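PDB 3S99: basic membrane lipoprotein, which binds adenine and probably other purines such as guanine, and may serve an ABC-type uptake system for them. Local coordinates for residues 182-187 / 205-210; 199-204 / 222-227. All coordinates share one frame; numbering follows the deposited sequence.

Interaction 1: residues 182-187 / 205-210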
loop_
_atom_site.group_PDB
_atom_site.type_symbol
_atom_site.label_atom_id
_atom_site.label_comp_id
_atom_site.label_asym_id
_atom_site.label_seq_id
_atom_site.Cartn_x
_atom_site.Cartn_y
_atom_site.Cartn_z
ATOM N N ARG A 182 -5.617 -19.601 7.702
ATOM C CA ARG A 182 -6.477 -18.643 8.380
ATOM C C ARG A 182 -5.720 -17.369 8.687
ATOM O O ARG A 182 -4.510 -17.388 8.863
ATOM C CB ARG A 182 -7.017 -19.199 9.707
ATOM C CG ARG A 182 -7.584 -20.599 9.652
ATOM C CD ARG A 182 -8.876 -20.683 8.884
ATOM N NE ARG A 182 -9.197 -22.098 8.668
ATOM C CZ ARG A 182 -10.167 -22.556 7.882
ATOM N NH1 ARG A 182 -10.984 -21.718 7.238
ATOM N NH2 ARG A 182 -10.324 -23.869 7.753
ATOM N N VAL A 183 -6.456 -16.258 8.729
ATOM C CA VAL A 183 -5.968 -14.996 9.315
ATOM C C VAL A 183 -6.838 -14.558 10.487
ATOM O O VAL A 183 -8.044 -14.813 10.509
ATOM C CB VAL A 183 -5.923 -13.843 8.289
ATOM C CG1 VAL A 183 -4.835 -14.121 7.244
ATOM C CG2 VAL A 183 -7.286 -13.653 7.651
ATOM N N LYS A 184 -6.198 -13.915 11.467
ATOM C CA LYS A 184 -6.889 -13.221 12.552
ATOM C C LYS A 184 -6.672 -11.727 12.339
ATOM O O LYS A 184 -5.535 -11.257 12.291
ATOM C CB LYS A 184 -6.340 -13.647 13.911
ATOM C CG LYS A 184 -6.581 -15.130 14.275
ATOM C CD LYS A 184 -6.586 -15.343 15.804
ATOM C CE LYS A 184 -6.964 -16.760 16.207
ATOM N NZ LYS A 184 -5.789 -17.671 16.178
ATOM N N VAL A 185 -7.758 -10.975 12.191
ATOM C CA VAL A 185 -7.659 -9.560 11.883
ATOM C C VAL A 185 -7.962 -8.710 13.087
ATOM O O VAL A 185 -8.974 -8.927 13.757
ATOM C CB VAL A 185 -8.637 -9.159 10.772
ATOM C CG1 VAL A 185 -8.491 -7.678 10.437
ATOM C CG2 VAL A 185 -8.419 -10.026 9.547
ATOM N N ILE A 186 -7.095 -7.738 13.356
ATOM C CA ILE A 186 -7.396 -6.695 14.340
ATOM C C ILE A 186 -7.365 -5.353 13.627
ATOM O O ILE A 186 -6.412 -5.089 12.898
ATOM C CB ILE A 186 -6.385 -6.676 15.505
ATOM C CG1 ILE A 186 -6.553 -7.933 16.360
ATOM C CG2 ILE A 186 -6.606 -5.410 16.388
ATOM C CD1 ILE A 186 -5.699 -7.950 17.657
ATOM N N TRP A 187 -8.403 -4.530 13.811
ATOM C CA TRP A 187 -8.464 -3.206 13.157
ATOM C C TRP A 187 -7.902 -2.134 14.077
ATOM O O TRP A 187 -8.280 -2.059 15.202
ATOM C CB TRP A 187 -9.909 -2.859 12.755
ATOM C CG TRP A 187 -10.359 -3.709 11.644
ATOM C CD1 TRP A 187 -11.111 -4.827 11.734
ATOM C CD2 TRP A 187 -10.031 -3.548 10.266
ATOM N NE1 TRP A 187 -11.293 -5.383 10.489
ATOM C CE2 TRP A 187 -10.651 -4.602 9.565
ATOM C CE3 TRP A 187 -9.280 -2.604 9.548
ATOM C CZ2 TRP A 187 -10.530 -4.758 8.169
ATOM C CZ3 TRP A 187 -9.187 -2.733 8.166
ATOM C CH2 TRP A 187 -9.794 -3.821 7.490
ATOM N N ILE A 205 0.083 -12.148 18.431
ATOM C CA ILE A 205 1.114 -13.120 18.811
ATOM C C ILE A 205 0.716 -13.850 20.093
ATOM O O ILE A 205 0.924 -15.052 20.194
ATOM C CB ILE A 205 2.513 -12.449 18.965
ATOM C CG1 ILE A 205 2.988 -11.897 17.603
ATOM C CG2 ILE A 205 3.534 -13.430 19.464
ATOM C CD1 ILE A 205 3.869 -10.656 17.718
ATOM N N ASP A 206 0.112 -13.145 21.050
ATOM C CA ASP A 206 -0.362 -13.804 22.286
ATOM C C ASP A 206 -1.461 -14.805 21.966
ATOM O O ASP A 206 -1.590 -15.793 22.663
ATOM C CB ASP A 206 -0.882 -12.809 23.330
ATOM C CG ASP A 206 0.218 -11.923 23.913
ATOM O OD1 ASP A 206 1.422 -12.205 23.726
ATOM O OD2 ASP A 206 -0.139 -10.929 24.571
ATOM N N GLN A 207 -2.243 -14.539 20.914
ATOM C CA GLN A 207 -3.313 -15.445 20.496
ATOM C C GLN A 207 -2.817 -16.603 19.601
ATOM O O GLN A 207 -3.631 -17.384 19.114
ATOM C CB GLN A 207 -4.418 -14.677 19.757
ATOM C CG GLN A 207 -5.236 -13.711 20.623
ATOM C CD GLN A 207 -6.064 -12.761 19.781
ATOM O OE1 GLN A 207 -6.676 -13.170 18.799
ATOM N NE2 GLN A 207 -6.074 -11.478 20.151
ATOM N N GLY A 208 -1.506 -16.681 19.343
ATOM C CA GLY A 208 -0.887 -17.865 18.724
ATOM C C GLY A 208 -0.550 -17.804 17.237
ATOM O O GLY A 208 -0.193 -18.839 16.664
ATOM N N VAL A 209 -0.682 -16.638 16.591
ATOM C CA VAL A 209 -0.335 -16.547 15.157
ATOM C C VAL A 209 1.170 -16.701 15.021
ATOM O O VAL A 209 1.898 -16.344 15.927
ATOM C CB VAL A 209 -0.779 -15.227 14.466
ATOM C CG1 VAL A 209 -2.281 -14.945 14.718
ATOM C CG2 VAL A 209 0.113 -14.046 14.868
ATOM N N ASP A 210 1.641 -17.235 13.900
ATOM C CA ASP A 210 3.086 -17.344 13.736
ATOM C C ASP A 210 3.648 -16.550 12.548
ATOM O O ASP A 210 4.840 -16.632 12.258
ATOM C CB ASP A 210 3.528 -18.821 13.797
ATOM C CG ASP A 210 2.932 -19.676 12.695
ATOM O OD1 ASP A 210 2.249 -19.136 11.807
ATOM O OD2 ASP A 210 3.164 -20.897 12.719
#

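Interaction 2: residues 199-204 / 222-227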
loop_
_atom_site.group_PDB
_atom_site.type_symbol
_atom_site.label_atom_id
_atom_site.label_comp_id
_atom_site.label_asym_id
_atom_site.label_seq_id
_atom_site.Cartn_x
_atom_site.Cartn_y
_atom_site.Cartn_z
ATOM N N ASP A 199 0.195 -2.708 20.026
ATOM C CA ASP A 199 -0.781 -3.471 20.815
ATOM C C ASP A 199 -1.401 -4.589 19.985
ATOM O O ASP A 199 -1.566 -5.691 20.485
ATOM C CB ASP A 199 -1.888 -2.584 21.365
ATOM C CG ASP A 199 -1.390 -1.627 22.447
ATOM O OD1 ASP A 199 -0.344 -1.901 23.055
ATOM O OD2 ASP A 199 -2.052 -0.612 22.671
ATOM N N ALA A 200 -1.749 -4.303 18.729
ATOM C CA ALA A 200 -2.397 -5.315 17.880
ATOM C C ALA A 200 -1.485 -6.515 17.616
ATOM O O ALA A 200 -1.920 -7.655 17.696
ATOM C CB ALA A 200 -2.881 -4.691 16.557
ATOM N N ALA A 201 -0.216 -6.242 17.308
ATOM C CA ALA A 201 0.777 -7.283 17.117
ATOM C C ALA A 201 0.948 -8.175 18.365
ATOM O O ALA A 201 0.994 -9.389 18.262
ATOM C CB ALA A 201 2.125 -6.657 16.701
ATOM N N LYS A 202 1.033 -7.567 19.540
ATOM C CA LYS A 202 1.176 -8.306 20.773
ATOM C C LYS A 202 -0.061 -9.174 21.007
ATOM O O LYS A 202 0.051 -10.348 21.341
ATOM C CB LYS A 202 1.387 -7.362 21.949
ATOM C CG LYS A 202 2.694 -6.552 21.885
ATOM C CD LYS A 202 2.797 -5.571 23.073
ATOM C CE LYS A 202 3.979 -4.599 22.966
ATOM N NZ LYS A 202 4.112 -3.717 24.177
ATOM N N ALA A 203 -1.247 -8.611 20.820
ATOM C CA ALA A 203 -2.464 -9.392 20.985
ATOM C C ALA A 203 -2.508 -10.554 19.985
ATOM O O ALA A 203 -2.900 -11.648 20.345
ATOM C CB ALA A 203 -3.682 -8.520 20.832
ATOM N N LEU A 204 -2.101 -10.331 18.737
ATOM C CA LEU A 204 -2.147 -11.428 17.738
ATOM C C LEU A 204 -1.132 -12.529 18.046
ATOM O O LEU A 204 -1.447 -13.704 17.929
ATOM C CB LEU A 204 -1.965 -10.889 16.316
ATOM C CG LEU A 204 -3.116 -10.019 15.835
ATOM C CD1 LEU A 204 -2.687 -9.219 14.575
ATOM C CD2 LEU A 204 -4.337 -10.894 15.579
ATOM N N ILE A 222 6.287 -4.805 13.318
ATOM C CA ILE A 222 7.394 -5.670 12.917
ATOM C C ILE A 222 8.490 -5.763 13.957
ATOM O O ILE A 222 9.127 -6.797 14.067
ATOM C CB ILE A 222 8.013 -5.285 11.528
ATOM C CG1 ILE A 222 8.655 -6.531 10.897
ATOM C CG2 ILE A 222 8.979 -4.114 11.640
ATOM C CD1 ILE A 222 9.125 -6.377 9.466
ATOM N N GLN A 223 8.706 -4.693 14.720
ATOM C CA GLN A 223 9.655 -4.743 15.831
ATOM C C GLN A 223 9.094 -5.610 16.943
ATOM O O GLN A 223 9.847 -6.350 17.567
ATOM C CB GLN A 223 9.986 -3.339 16.376
ATOM C CG GLN A 223 10.820 -2.471 15.410
ATOM C CD GLN A 223 11.169 -1.100 15.990
ATOM O OE1 GLN A 223 10.551 -0.088 15.645
ATOM N NE2 GLN A 223 12.152 -1.068 16.870
ATOM N N VAL A 224 7.790 -5.515 17.213
ATOM C CA VAL A 224 7.188 -6.404 18.221
ATOM C C VAL A 224 7.389 -7.855 17.790
ATOM O O VAL A 224 7.849 -8.697 18.579
ATOM C CB VAL A 224 5.686 -6.162 18.404
ATOM C CG1 VAL A 224 5.073 -7.303 19.194
ATOM C CG2 VAL A 224 5.414 -4.773 19.094
ATOM N N ALA A 225 7.042 -8.146 16.532
ATOM C CA ALA A 225 7.220 -9.493 15.999
ATOM C C ALA A 225 8.687 -9.917 16.134
ATOM O O ALA A 225 8.973 -11.019 16.581
ATOM C CB ALA A 225 6.753 -9.571 14.537
ATOM N N HIS A 226 9.614 -9.032 15.785
ATOM C CA HIS A 226 11.025 -9.384 15.862
ATOM C C HIS A 226 11.399 -9.662 17.313
ATOM O O HIS A 226 12.014 -10.680 17.594
ATOM C CB HIS A 226 11.929 -8.278 15.313
ATOM C CG HIS A 226 13.387 -8.588 15.441
ATOM N ND1 HIS A 226 14.209 -7.953 16.346
ATOM C CD2 HIS A 226 14.159 -9.509 14.815
ATOM C CE1 HIS A 226 15.433 -8.446 16.250
ATOM N NE2 HIS A 226 15.428 -9.401 15.335
ATOM N N ASP A 227 11.011 -8.759 18.213
ATOM C CA ASP A 227 11.178 -8.958 19.674
ATOM C C ASP A 227 10.662 -10.320 20.147
ATOM O O ASP A 227 11.268 -10.920 21.032
ATOM C CB ASP A 227 10.478 -7.841 20.482
ATOM C CG ASP A 227 11.223 -6.502 20.433
ATOM O OD1 ASP A 227 12.411 -6.488 20.017
ATOM O OD2 ASP A 227 10.621 -5.459 20.830
#

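Interaction 1: residues 182-187 / 205-210
Lys184 lays its aliphatic chain obliquely across the side chain of Gln207. The contact belongs to a right-handed beta-alpha-beta crossover in the mixed sheet of a type 1 periplasmic binding protein fold. Strand 182-187 is an edge strand, helix 194-206 follows it, and the chain returns as strand 211-214 on the far side of strand 151-156. The two segments bury 181 Å² between them. Lys184 CD lies 3.7 Å from Gln207 OE1, so a methylene of the lysine touches the amide oxygen. The lysine chain is bent at its end (chi4 84°), and this kink brings its ammonium near the backbone at the helix terminus. Lys184 NZ stops 3.7 Å from Gln207 O, too far for a hydrogen bond. Any attraction there would be a loose electrostatic one, helped perhaps by the carbonyl-rich C-terminal end of the helix.

Further in, the contact turns apolar. Ile186 approaches the other end of the amide, with its CD1 4.3 Å from Gln207 NE2. It also packs on Ala200, Ala203 and Leu204 of helix 194-206. The opposite face of the strand turns to helix 161-175, where Val183 and Trp187 pack.

A Schellman motif ends helix 194-206. Gly208 carries the positive phi of that motif (101°), which turns the chain out of the helix toward strand 211-214. This brings Val209 to the lysine's CG methylene, with Lys184 CG 4.3 Å from Val209 CG1. Both residues also rest on Ile151 of the neighbouring strand. Gly208 O accepts a hydrogen bond from Lys149 NZ. Within the turn, Gly208 N bonds back to Ile205 O at 3.0 Å.

Interaction 2: residues 199-204 / 222-227
Val224 meets two consecutive residues of the other helix, Ala201 and Lys202. Helices 194-206 and 220-227 cover the same face of the mixed sheet in the type 1 periplasmic binding protein fold, and this is where they pack side by side. The tight part gathers Ala201 and the root of Lys202 around Val224 CG1. The 6.6 Å between Ala201 CA and Val224 CA is consistent with a side chain no larger than a methyl on one side. Ala201 CB sits 3.9 Å from Val224 CG1 and nearly as close to its CB. Lys202 CG is 3.7 Å from Val224 CG1. Ala201 and Val224 are buried, and Ala201 also touches Ile155 of strand 151-156 beneath.

The loose side begins further along the lysine. Lys202 is partly exposed and runs past Val224 at about a right angle. It also packs on Arg228. Here Lys202 CE is 4.1 Å from Val224 CG2. The valine rotamer explains this: CG1 is anti to the backbone N (chi1 167°), which points it at the junction of Ala201 and Lys202 and turns CG2 to the CE methylene. Every atom that meets across the two segments is carbon, so the contact is one of van der Waals packing. Cohesion here depends on fit between carbon surfaces, not on directional bonds.

In the fold
Going from the N terminus, the first segment met is edge strand 182-187, which leads into helix 194-206. The turn after that helix closes interaction 1 back onto the strand. Strand 211-214 then takes its place inside the sheet, next to strand 151-156, and helix 220-227 closes interaction 2 onto the middle of helix 194-206. The loops cross rather than nest, because 199-204 lies inside the first and 205-210 inside the second. Leu204, in the segment used by interaction 2, reaches back to the strand of interaction 1: its CD2 is 3.5 Å from Lys184 O. Interaction 1 ties the edge strand to the end of helix 194-206, and interaction 2 ties that helix to helix 220-227.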